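Local coordinates for chorismate synthase (Aquifex aeolicus, PDB 1Q1L), which probably catalyses, with reduced FMN as cofactor, the elimination of phosphate from 5-enolpyruvylshikimate-3-phosphate that yields chorismate, the precursor of the aromatic amino acids, at residues 153-158 / 374-379; 182-187 / 230-235; 199-204 / 212-217; 290-293 / 297-300. All blocks are in the same frame, centred on the assembly; numbering follows the deposited sequence.

Contact 1: residues 153-158 / 374-379; sequences KKFLSE and ALLEKL
The Phe155 ring packs against Leu376 in the apolar contact between residues 153-158 and 374-379. The far end of the ring meets the branched end of the leucine. CZ of Phe155 lies 3.5 Å from CD2 of Leu376, and CE2 of Phe155 lies 3.8 Å from CG of Leu376. The two side chains cross at a slant. The ring gets there because CG of Phe155 is anti to the backbone N (chi1 171°), which sends the phenyl group across the gap. A second apolar pair sits beside the first. CD2 of Leu156 touches CD2 of Leu375 at 4.1 Å, and that same Leu375 methyl is 4.3 Å from CE2 of Phe155. Leu375 CD2 therefore touches both Phe155 and Leu156.

The segments belong to helix 142-157 and helix 356-379, two long helices of the beta-alpha-beta sandwich. The axes of the two short segments come within 11.9 Å and make an angle of 51°, so large side chains have to bridge the space. All four touching residues are buried. Ala368, Leu371 and Ala372 of helix 356-379 extend the apolar surface, and Met384 of helix 384-399 also packs on Phe155.

No hydrogen bond joins the two segments themselves. Ser157 OG donates to O of Lys154 at 2.6 Å. Lys153 forms a salt bridge to Glu364, earlier on helix 356-379, tying the two helices at another point; Glu43 is its second partner. Lys378 pairs with Asp382 of a neighbouring subunit.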
# COMPACT_ATOMS: atom_id res chain seq x y z
N LYS A 153 4.41 -21.95 0.82
CA LYS A 153 5.43 -22.99 0.77
C LYS A 153 5.20 -23.87 -0.45
O LYS A 153 6.14 -24.22 -1.16
CB LYS A 153 5.38 -23.88 2.02
CG LYS A 153 5.96 -23.27 3.28
CD LYS A 153 6.05 -24.33 4.37
CE LYS A 153 6.63 -23.79 5.66
NZ LYS A 153 6.71 -24.84 6.70
N LYS A 154 3.95 -24.26 -0.69
CA LYS A 154 3.65 -25.10 -1.85
C LYS A 154 4.11 -24.37 -3.10
O LYS A 154 4.75 -24.96 -3.98
CB LYS A 154 2.15 -25.39 -1.93
CG LYS A 154 1.79 -26.35 -3.07
CD LYS A 154 2.59 -27.65 -2.96
CE LYS A 154 2.41 -28.54 -4.18
NZ LYS A 154 0.99 -28.98 -4.35
N PHE A 155 3.80 -23.08 -3.18
CA PHE A 155 4.21 -22.27 -4.32
C PHE A 155 5.74 -22.30 -4.51
O PHE A 155 6.24 -22.53 -5.61
CB PHE A 155 3.74 -20.82 -4.13
CG PHE A 155 4.29 -19.87 -5.15
CD1 PHE A 155 3.90 -19.94 -6.48
CD2 PHE A 155 5.24 -18.92 -4.78
CE1 PHE A 155 4.45 -19.08 -7.44
CE2 PHE A 155 5.80 -18.06 -5.72
CZ PHE A 155 5.40 -18.14 -7.06
N LEU A 156 6.47 -22.08 -3.42
CA LEU A 156 7.93 -22.05 -3.44
C LEU A 156 8.57 -23.38 -3.82
O LEU A 156 9.61 -23.41 -4.48
CB LEU A 156 8.48 -21.63 -2.08
CG LEU A 156 8.31 -20.17 -1.66
CD1 LEU A 156 8.81 -20.01 -0.23
CD2 LEU A 156 9.09 -19.27 -2.61
N SER A 157 7.96 -24.47 -3.38
CA SER A 157 8.50 -25.79 -3.68
C SER A 157 8.49 -26.08 -5.18
O SER A 157 9.27 -26.90 -5.65
CB SER A 157 7.70 -26.87 -2.93
OG SER A 157 6.34 -26.85 -3.30
N GLU A 158 7.61 -25.42 -5.92
CA GLU A 158 7.53 -25.63 -7.36
C GLU A 158 8.81 -25.15 -8.02
O GLU A 158 9.12 -25.52 -9.16
CB GLU A 158 6.35 -24.86 -7.97
CG GLU A 158 4.97 -25.30 -7.50
CD GLU A 158 4.64 -26.73 -7.89
OE1 GLU A 158 4.91 -27.12 -9.04
OE2 GLU A 158 4.10 -27.47 -7.04
N ALA A 374 8.48 -11.95 -2.46
CA ALA A 374 9.67 -11.42 -3.13
C ALA A 374 9.96 -12.12 -4.46
O ALA A 374 10.50 -11.52 -5.37
CB ALA A 374 10.88 -11.55 -2.21
N LEU A 375 9.61 -13.40 -4.56
CA LEU A 375 9.84 -14.12 -5.79
C LEU A 375 8.85 -13.64 -6.85
O LEU A 375 9.22 -13.40 -7.99
CB LEU A 375 9.71 -15.63 -5.57
CG LEU A 375 10.12 -16.50 -6.76
CD1 LEU A 375 11.54 -16.16 -7.19
CD2 LEU A 375 10.01 -17.97 -6.39
N LEU A 376 7.59 -13.49 -6.46
CA LEU A 376 6.57 -13.02 -7.39
C LEU A 376 6.85 -11.59 -7.83
O LEU A 376 6.55 -11.21 -8.96
CB LEU A 376 5.19 -13.12 -6.75
CG LEU A 376 4.64 -14.55 -6.68
CD1 LEU A 376 3.43 -14.61 -5.75
CD2 LEU A 376 4.28 -15.02 -8.09
N GLU A 377 7.43 -10.79 -6.93
CA GLU A 377 7.78 -9.40 -7.21
C GLU A 377 8.83 -9.34 -8.33
O GLU A 377 8.78 -8.47 -9.20
CB GLU A 377 8.37 -8.75 -5.95
CG GLU A 377 8.84 -7.32 -6.12
CD GLU A 377 9.58 -6.79 -4.89
OE1 GLU A 377 9.83 -5.57 -4.82
OE2 GLU A 377 9.93 -7.60 -4.00
N LYS A 378 9.76 -10.28 -8.29
CA LYS A 378 10.83 -10.36 -9.28
C LYS A 378 10.35 -10.95 -10.61
O LYS A 378 10.67 -10.45 -11.68
CB LYS A 378 11.98 -11.21 -8.73
CG LYS A 378 13.09 -11.51 -9.73
CD LYS A 378 13.82 -10.25 -10.16
CE LYS A 378 15.00 -10.60 -11.05
NZ LYS A 378 15.75 -9.40 -11.51
N LEU A 379 9.58 -12.03 -10.52
CA LEU A 379 9.08 -12.74 -11.69
C LEU A 379 7.78 -12.24 -12.31
O LEU A 379 7.65 -12.24 -13.53
CB LEU A 379 8.94 -14.23 -11.34
CG LEU A 379 10.12 -15.18 -11.56
CD1 LEU A 379 11.45 -14.47 -11.41
CD2 LEU A 379 10.00 -16.34 -10.58

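Contact 2: residues 182-187 / 230-235; sequences SYFANP and VFEVFA
Tyr183 and Glu232 meet through a very short hydrogen bond. Tyr183 OH donates to OE1 of Glu232 over 2.5 Å. The two side chains come from opposite directions. The carboxylate oxygen lies at the edge of the tyrosine ring, in its plane, while the ring and carboxylate planes are turned 44° apart. Phe184 comes in at about a right angle to the glutamate. The edge of its ring faces the same carboxylate, with CE1 of Phe184 3.7 Å from OE1 of Glu232. The CE1-H of Phe184 is directed at this oxygen, beside the tyrosine hydroxyl. CZ of Phe184 lies 3.8 Å from OE2 of Glu232.

Glu232 stands on strand 229-236, an inner strand of the five-stranded antiparallel sheet of the beta-alpha-beta sandwich. Tyr183 and Phe184 come from a short 3-10 turn before helix 187-197. The contact joins this connection to the sheet. The glutamate chain runs extended beyond CG and carries its carboxylate out to the turn.

The next shell surrounds the buried carboxylate. Lys181 and Arg320 both form salt bridges with OE2 of Glu232, which probably favours the ionised carboxylate, and Lys181 also hydrogen-bonds to the hydroxyl of Tyr183. Tyr193 packs edge-to-face with the Tyr183 ring. Further along the turn, Asn186 is the N-cap of the following helix, and its OD1 accepts from N of Lys189.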
# COMPACT_ATOMS: atom_id res chain seq x y z
N SER A 182 29.03 -22.82 11.15
CA SER A 182 29.53 -23.07 9.81
C SER A 182 28.45 -23.76 8.97
O SER A 182 28.43 -23.64 7.75
CB SER A 182 30.77 -23.96 9.87
OG SER A 182 30.45 -25.21 10.44
N TYR A 183 27.55 -24.49 9.63
CA TYR A 183 26.50 -25.19 8.90
C TYR A 183 25.54 -24.25 8.15
O TYR A 183 24.75 -24.70 7.32
CB TYR A 183 25.72 -26.12 9.85
CG TYR A 183 24.96 -25.42 10.95
CD1 TYR A 183 23.72 -24.81 10.71
CD2 TYR A 183 25.48 -25.35 12.24
CE1 TYR A 183 23.02 -24.16 11.73
CE2 TYR A 183 24.79 -24.70 13.26
CZ TYR A 183 23.57 -24.10 13.00
OH TYR A 183 22.91 -23.45 14.01
N PHE A 184 25.62 -22.95 8.43
CA PHE A 184 24.77 -21.96 7.76
C PHE A 184 25.03 -22.02 6.25
O PHE A 184 24.20 -21.58 5.45
CB PHE A 184 25.09 -20.53 8.23
CG PHE A 184 24.48 -20.16 9.55
CD1 PHE A 184 23.74 -21.08 10.29
CD2 PHE A 184 24.65 -18.88 10.05
CE1 PHE A 184 23.18 -20.72 11.51
CE2 PHE A 184 24.10 -18.51 11.27
CZ PHE A 184 23.35 -19.43 12.00
N ALA A 185 26.19 -22.52 5.87
CA ALA A 185 26.55 -22.62 4.46
C ALA A 185 26.40 -24.04 3.95
O ALA A 185 26.93 -24.38 2.90
CB ALA A 185 27.98 -22.14 4.26
N ASN A 186 25.66 -24.87 4.68
CA ASN A 186 25.51 -26.27 4.29
C ASN A 186 24.05 -26.72 4.15
O ASN A 186 23.43 -27.15 5.12
CB ASN A 186 26.22 -27.15 5.33
CG ASN A 186 26.50 -28.53 4.81
OD1 ASN A 186 25.65 -29.17 4.19
ND2 ASN A 186 27.71 -29.02 5.07
N PRO A 187 23.50 -26.64 2.93
CA PRO A 187 22.11 -27.04 2.66
C PRO A 187 21.78 -28.43 3.22
O PRO A 187 20.76 -28.61 3.89
CB PRO A 187 22.02 -26.99 1.14
CG PRO A 187 22.93 -25.86 0.80
CD PRO A 187 24.13 -26.13 1.70
N VAL A 230 15.00 -20.05 21.41
CA VAL A 230 15.55 -19.51 20.18
C VAL A 230 15.51 -20.58 19.11
O VAL A 230 15.81 -21.75 19.37
CB VAL A 230 17.01 -19.05 20.37
CG1 VAL A 230 17.59 -18.60 19.05
CG2 VAL A 230 17.07 -17.94 21.40
N PHE A 231 15.13 -20.20 17.90
CA PHE A 231 15.12 -21.15 16.80
C PHE A 231 15.70 -20.51 15.55
O PHE A 231 15.83 -19.28 15.47
CB PHE A 231 13.71 -21.67 16.51
CG PHE A 231 12.72 -20.60 16.19
CD1 PHE A 231 12.00 -19.98 17.21
CD2 PHE A 231 12.49 -20.22 14.87
CE1 PHE A 231 11.06 -18.99 16.91
CE2 PHE A 231 11.55 -19.23 14.58
CZ PHE A 231 10.83 -18.62 15.59
N GLU A 232 16.09 -21.34 14.59
CA GLU A 232 16.65 -20.84 13.35
C GLU A 232 15.75 -21.32 12.22
O GLU A 232 15.31 -22.47 12.21
CB GLU A 232 18.09 -21.34 13.18
CG GLU A 232 18.96 -21.05 14.41
CD GLU A 232 20.42 -21.45 14.25
OE1 GLU A 232 20.70 -22.46 13.57
OE2 GLU A 232 21.28 -20.76 14.84
N VAL A 233 15.45 -20.42 11.30
CA VAL A 233 14.61 -20.75 10.16
C VAL A 233 15.47 -20.55 8.94
O VAL A 233 16.23 -19.59 8.86
CB VAL A 233 13.40 -19.79 10.06
CG1 VAL A 233 12.43 -20.29 8.98
CG2 VAL A 233 12.71 -19.68 11.39
N PHE A 234 15.36 -21.45 7.97
CA PHE A 234 16.16 -21.33 6.77
C PHE A 234 15.33 -21.61 5.53
O PHE A 234 14.25 -22.21 5.60
CB PHE A 234 17.33 -22.31 6.81
CG PHE A 234 16.92 -23.75 6.75
CD1 PHE A 234 16.68 -24.37 5.53
CD2 PHE A 234 16.72 -24.48 7.92
CE1 PHE A 234 16.25 -25.69 5.47
CE2 PHE A 234 16.28 -25.79 7.87
CZ PHE A 234 16.05 -26.40 6.64
N ALA A 235 15.84 -21.15 4.39
CA ALA A 235 15.21 -21.37 3.10
C ALA A 235 16.36 -21.74 2.17
O ALA A 235 17.37 -21.04 2.13
CB ALA A 235 14.52 -20.11 2.61

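Contact 3: residues 199-204 / 212-217; sequences DSELRI and EFKTYI
Leu202 and Ile217 reach toward each other, tip to tip. CD2 of Leu202 is 3.7 Å from CD1 of Ile217. The other branch of the leucine turns to Phe213 and crosses it at a slant. Here CD1 of Leu202 lies 3.4 Å from CB of Phe213, close to the root of the ring. Ile204 also slants across Phe213, but farther out, with CD1 of Ile204 3.8 Å from CD1 of Phe213. The CG1 arm of Ile204 sits between its own backbone N and carbonyl carbon (chi1 49°), and this swings CD1 to the ring. Lys173 adds a cation-pi contact to the Phe213 ring.

At the exposed margin, Glu201 and Lys214 cross at about a right angle. The glutamate is extended, whereas the lysine chain bends at chi2 and chi3 to bring its amine round. NZ of Lys214 donates to OE1 of Glu201 at 2.7 Å in a salt bridge, although the position of OE1 is less certain. A methionine in place of Lys214 would probably leave the Glu201 carboxylate without this positive mate and free to turn.

The loop is shaped from within by Ser200. OG of Ser200 accepts from N of Leu202 at 3.2 Å and from N of Ile204 at 3.1 Å. Asp210, at the start of helix 210-221, hydrogen-bonds to Ser200 OG and to N of Glu201. The first of the two Ser200 bonds defines an ST turn, here folding the link between helices 187-197 and 210-221 back against the second helix.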
# COMPACT_ATOMS: atom_id res chain seq x y z
N ASP A 199 11.45 -35.19 14.25
CA ASP A 199 11.37 -36.39 15.07
C ASP A 199 11.59 -36.05 16.53
O ASP A 199 11.84 -36.92 17.36
CB ASP A 199 12.41 -37.42 14.63
CG ASP A 199 12.08 -38.04 13.29
OD1 ASP A 199 10.92 -38.49 13.12
OD2 ASP A 199 12.96 -38.08 12.42
N SER A 200 11.50 -34.77 16.85
CA SER A 200 11.70 -34.31 18.21
C SER A 200 10.41 -33.74 18.77
O SER A 200 9.66 -33.07 18.06
CB SER A 200 12.81 -33.25 18.26
OG SER A 200 12.97 -32.75 19.58
N GLU A 201 10.15 -34.02 20.04
CA GLU A 201 8.95 -33.54 20.69
C GLU A 201 9.10 -32.04 20.97
O GLU A 201 8.13 -31.37 21.30
CB GLU A 201 8.72 -34.30 21.99
CG GLU A 201 7.37 -34.06 22.63
CD GLU A 201 7.11 -34.99 23.80
OE1 GLU A 201 7.90 -34.96 24.77
OE2 GLU A 201 6.12 -35.76 23.75
N LEU A 202 10.33 -31.55 20.81
CA LEU A 202 10.63 -30.14 21.04
C LEU A 202 11.26 -29.52 19.79
O LEU A 202 11.76 -28.40 19.81
CB LEU A 202 11.61 -30.00 22.21
CG LEU A 202 11.12 -30.47 23.59
CD1 LEU A 202 12.31 -30.64 24.51
CD2 LEU A 202 10.12 -29.48 24.17
N ARG A 203 11.23 -30.28 18.69
CA ARG A 203 11.79 -29.83 17.42
C ARG A 203 13.26 -29.44 17.51
O ARG A 203 13.71 -28.50 16.84
CB ARG A 203 10.97 -28.65 16.86
CG ARG A 203 9.53 -29.00 16.43
CD ARG A 203 9.37 -28.83 14.92
NE ARG A 203 9.99 -27.58 14.51
CZ ARG A 203 10.75 -27.42 13.44
NH1 ARG A 203 11.00 -28.43 12.62
NH2 ARG A 203 11.29 -26.24 13.20
N ILE A 204 14.02 -30.15 18.35
CA ILE A 204 15.45 -29.90 18.46
C ILE A 204 16.13 -30.85 17.47
O ILE A 204 15.66 -31.96 17.24
CB ILE A 204 15.98 -30.15 19.89
CG1 ILE A 204 15.49 -31.50 20.41
CG2 ILE A 204 15.54 -29.02 20.81
CD1 ILE A 204 16.02 -31.85 21.80
N GLU A 212 16.56 -35.50 27.87
CA GLU A 212 17.40 -34.59 28.63
C GLU A 212 16.72 -33.23 28.76
O GLU A 212 16.65 -32.66 29.85
CB GLU A 212 18.75 -34.42 27.93
CG GLU A 212 19.70 -33.48 28.64
CD GLU A 212 21.02 -33.34 27.90
OE1 GLU A 212 21.90 -32.59 28.39
OE2 GLU A 212 21.18 -33.97 26.84
N PHE A 213 16.20 -32.71 27.65
CA PHE A 213 15.52 -31.43 27.66
C PHE A 213 14.21 -31.50 28.44
O PHE A 213 13.89 -30.59 29.20
CB PHE A 213 15.23 -30.94 26.24
CG PHE A 213 16.35 -30.14 25.63
CD1 PHE A 213 17.48 -30.77 25.13
CD2 PHE A 213 16.29 -28.75 25.60
CE1 PHE A 213 18.54 -30.03 24.60
CE2 PHE A 213 17.33 -28.00 25.08
CZ PHE A 213 18.46 -28.64 24.58
N LYS A 214 13.47 -32.59 28.26
CA LYS A 214 12.20 -32.77 28.95
C LYS A 214 12.42 -32.71 30.46
O LYS A 214 11.53 -32.32 31.21
CB LYS A 214 11.57 -34.11 28.57
CG LYS A 214 11.44 -34.32 27.07
CD LYS A 214 10.05 -34.78 26.68
CE LYS A 214 9.67 -36.10 27.31
NZ LYS A 214 8.29 -36.52 26.96
N THR A 215 13.60 -33.12 30.90
CA THR A 215 13.93 -33.11 32.32
C THR A 215 14.11 -31.67 32.81
O THR A 215 13.45 -31.24 33.75
CB THR A 215 15.22 -33.90 32.60
OG1 THR A 215 15.01 -35.28 32.30
CG2 THR A 215 15.64 -33.75 34.06
N TYR A 216 15.00 -30.94 32.15
CA TYR A 216 15.25 -29.54 32.50
C TYR A 216 13.94 -28.78 32.57
O TYR A 216 13.69 -28.03 33.52
CB TYR A 216 16.16 -28.89 31.46
CG TYR A 216 16.25 -27.39 31.59
CD1 TYR A 216 17.00 -26.80 32.61
CD2 TYR A 216 15.59 -26.55 30.69
CE1 TYR A 216 17.10 -25.41 32.73
CE2 TYR A 216 15.68 -25.16 30.81
CZ TYR A 216 16.43 -24.60 31.83
OH TYR A 216 16.54 -23.23 31.93
N ILE A 217 13.10 -28.97 31.56
CA ILE A 217 11.82 -28.29 31.48
C ILE A 217 10.97 -28.54 32.72
O ILE A 217 10.63 -27.61 33.45
CB ILE A 217 11.05 -28.71 30.21
CG1 ILE A 217 11.81 -28.25 28.97
CG2 ILE A 217 9.65 -28.12 30.23
CD1 ILE A 217 11.16 -28.61 27.66

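Contact 4: residues 290-293 / 297-300; sequences GWSE and YFRH
Gly290 pairs with Phe298 in the beta hairpin formed by strands 289-292 and 296-299. N of Gly290 donates to O of Phe298 at 2.8 Å, nearly straight at 178°. N of Phe298 returns a less straight bond to O of Gly290 at 3.1 Å. In both bonds the donor stands above the carbonyl plane. This is an antiparallel hydrogen-bonded pair. The Phe298 ring folds back over the glycine, with its centroid 4.1 Å from CA of Gly290 in a CH-pi contact. CG of Phe298 lies between the backbone N and the carbonyl carbon (chi1 57°), which brings the ring across the strand. Gly290 has no side chain, and the ring of Phe298 and the imidazole of His300 lie where one would begin.

Trp291 follows as a non-hydrogen-bonded pair with Tyr297, and both side chains lie on the other face of the hairpin. They form an edge-to-face stack. The edge of the indole's five-membered ring points at the phenol face, with the planes at 56°. CD1 of Trp291 sits over the centre of the Tyr297 ring, 3.5 Å from CE1 of that ring. A serine in place of Tyr297 would probably leave the indole edge without its aromatic partner and free to shift on this solvent-facing hairpin.

Ser292 comes last and returns to Phe298, whose ring also has a cation-pi contact with Lys295. The serine hydroxyl meets the outer part of the ring, OG of Ser292 lying 3.6 Å from CE1 of Phe298.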
# COMPACT_ATOMS: atom_id res chain seq x y z
N GLY A 290 33.22 -17.25 -4.47
CA GLY A 290 33.75 -18.29 -5.32
C GLY A 290 33.00 -18.27 -6.64
O GLY A 290 32.03 -17.53 -6.79
N TRP A 291 33.45 -19.06 -7.60
CA TRP A 291 32.82 -19.11 -8.91
C TRP A 291 33.20 -20.40 -9.62
O TRP A 291 34.30 -20.93 -9.42
CB TRP A 291 33.27 -17.92 -9.76
CG TRP A 291 32.69 -17.87 -11.14
CD1 TRP A 291 31.52 -17.26 -11.52
CD2 TRP A 291 33.23 -18.47 -12.33
NE1 TRP A 291 31.30 -17.44 -12.87
CE2 TRP A 291 32.34 -18.18 -13.39
CE3 TRP A 291 34.38 -19.22 -12.60
CZ2 TRP A 291 32.56 -18.62 -14.70
CZ3 TRP A 291 34.60 -19.66 -13.90
CH2 TRP A 291 33.70 -19.35 -14.93
N SER A 292 32.28 -20.92 -10.43
CA SER A 292 32.51 -22.14 -11.19
C SER A 292 31.80 -22.01 -12.53
O SER A 292 30.79 -21.31 -12.65
CB SER A 292 31.96 -23.35 -10.45
OG SER A 292 32.76 -23.66 -9.31
N GLU A 293 32.33 -22.69 -13.54
CA GLU A 293 31.76 -22.66 -14.87
C GLU A 293 30.30 -23.09 -14.89
O GLU A 293 29.45 -22.40 -15.45
CB GLU A 293 32.56 -23.55 -15.82
CG GLU A 293 33.85 -22.93 -16.31
CD GLU A 293 34.52 -23.78 -17.36
OE1 GLU A 293 35.15 -24.79 -16.98
OE2 GLU A 293 34.41 -23.46 -18.55
N TYR A 297 28.51 -17.67 -9.59
CA TYR A 297 29.04 -17.23 -8.31
C TYR A 297 28.36 -17.86 -7.09
O TYR A 297 27.20 -18.26 -7.15
CB TYR A 297 28.94 -15.70 -8.20
CG TYR A 297 29.80 -14.96 -9.20
CD1 TYR A 297 31.17 -14.82 -9.00
CD2 TYR A 297 29.24 -14.42 -10.36
CE1 TYR A 297 31.97 -14.15 -9.94
CE2 TYR A 297 30.02 -13.76 -11.30
CZ TYR A 297 31.39 -13.62 -11.08
OH TYR A 297 32.16 -12.97 -12.01
N PHE A 298 29.11 -17.95 -6.00
CA PHE A 298 28.62 -18.50 -4.75
C PHE A 298 29.55 -18.04 -3.63
O PHE A 298 30.50 -17.30 -3.89
CB PHE A 298 28.54 -20.03 -4.80
CG PHE A 298 29.84 -20.71 -5.13
CD1 PHE A 298 30.29 -20.77 -6.44
CD2 PHE A 298 30.61 -21.29 -4.12
CE1 PHE A 298 31.49 -21.40 -6.75
CE2 PHE A 298 31.81 -21.93 -4.42
CZ PHE A 298 32.26 -21.99 -5.74
N ARG A 299 29.28 -18.46 -2.40
CA ARG A 299 30.12 -18.06 -1.27
C ARG A 299 30.68 -19.29 -0.57
O ARG A 299 30.08 -20.36 -0.62
CB ARG A 299 29.30 -17.23 -0.28
CG ARG A 299 28.58 -16.02 -0.90
CD ARG A 299 29.56 -14.95 -1.37
NE ARG A 299 28.87 -13.76 -1.87
CZ ARG A 299 28.12 -13.73 -2.97
NH1 ARG A 299 27.96 -14.83 -3.70
NH2 ARG A 299 27.53 -12.60 -3.35
N HIS A 300 31.83 -19.15 0.09
CA HIS A 300 32.47 -20.27 0.78
C HIS A 300 32.01 -20.45 2.22
O HIS A 300 32.32 -21.46 2.86
CB HIS A 300 33.99 -20.13 0.70
CG HIS A 300 34.53 -20.33 -0.68
ND1 HIS A 300 34.45 -21.54 -1.34
CD2 HIS A 300 35.12 -19.47 -1.54
CE1 HIS A 300 34.96 -21.42 -2.55
NE2 HIS A 300 35.37 -20.17 -2.70

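Contact 1 spans the longest sequence separation, and contacts 2, 3 and 4 all fall between its two segments. Contact 3 in turn lies between the segments of contact 2, while contact 4 follows later. No two contacts touch. Contacts 2 and 3 have centres 20 Å apart and are adjacent in the chain, helix 210-221 being followed by strand 229-236. Contacts 1 and 2 are also about 20 Å apart between centres. Helix 356-379 links them, since it also packs on strand 229-236. Both thus build onto the buried core of this helix and the five-stranded sheet. Contact 4 is a separate two-stranded hairpin at the surface, its centre about 38 Å from that of contact 3.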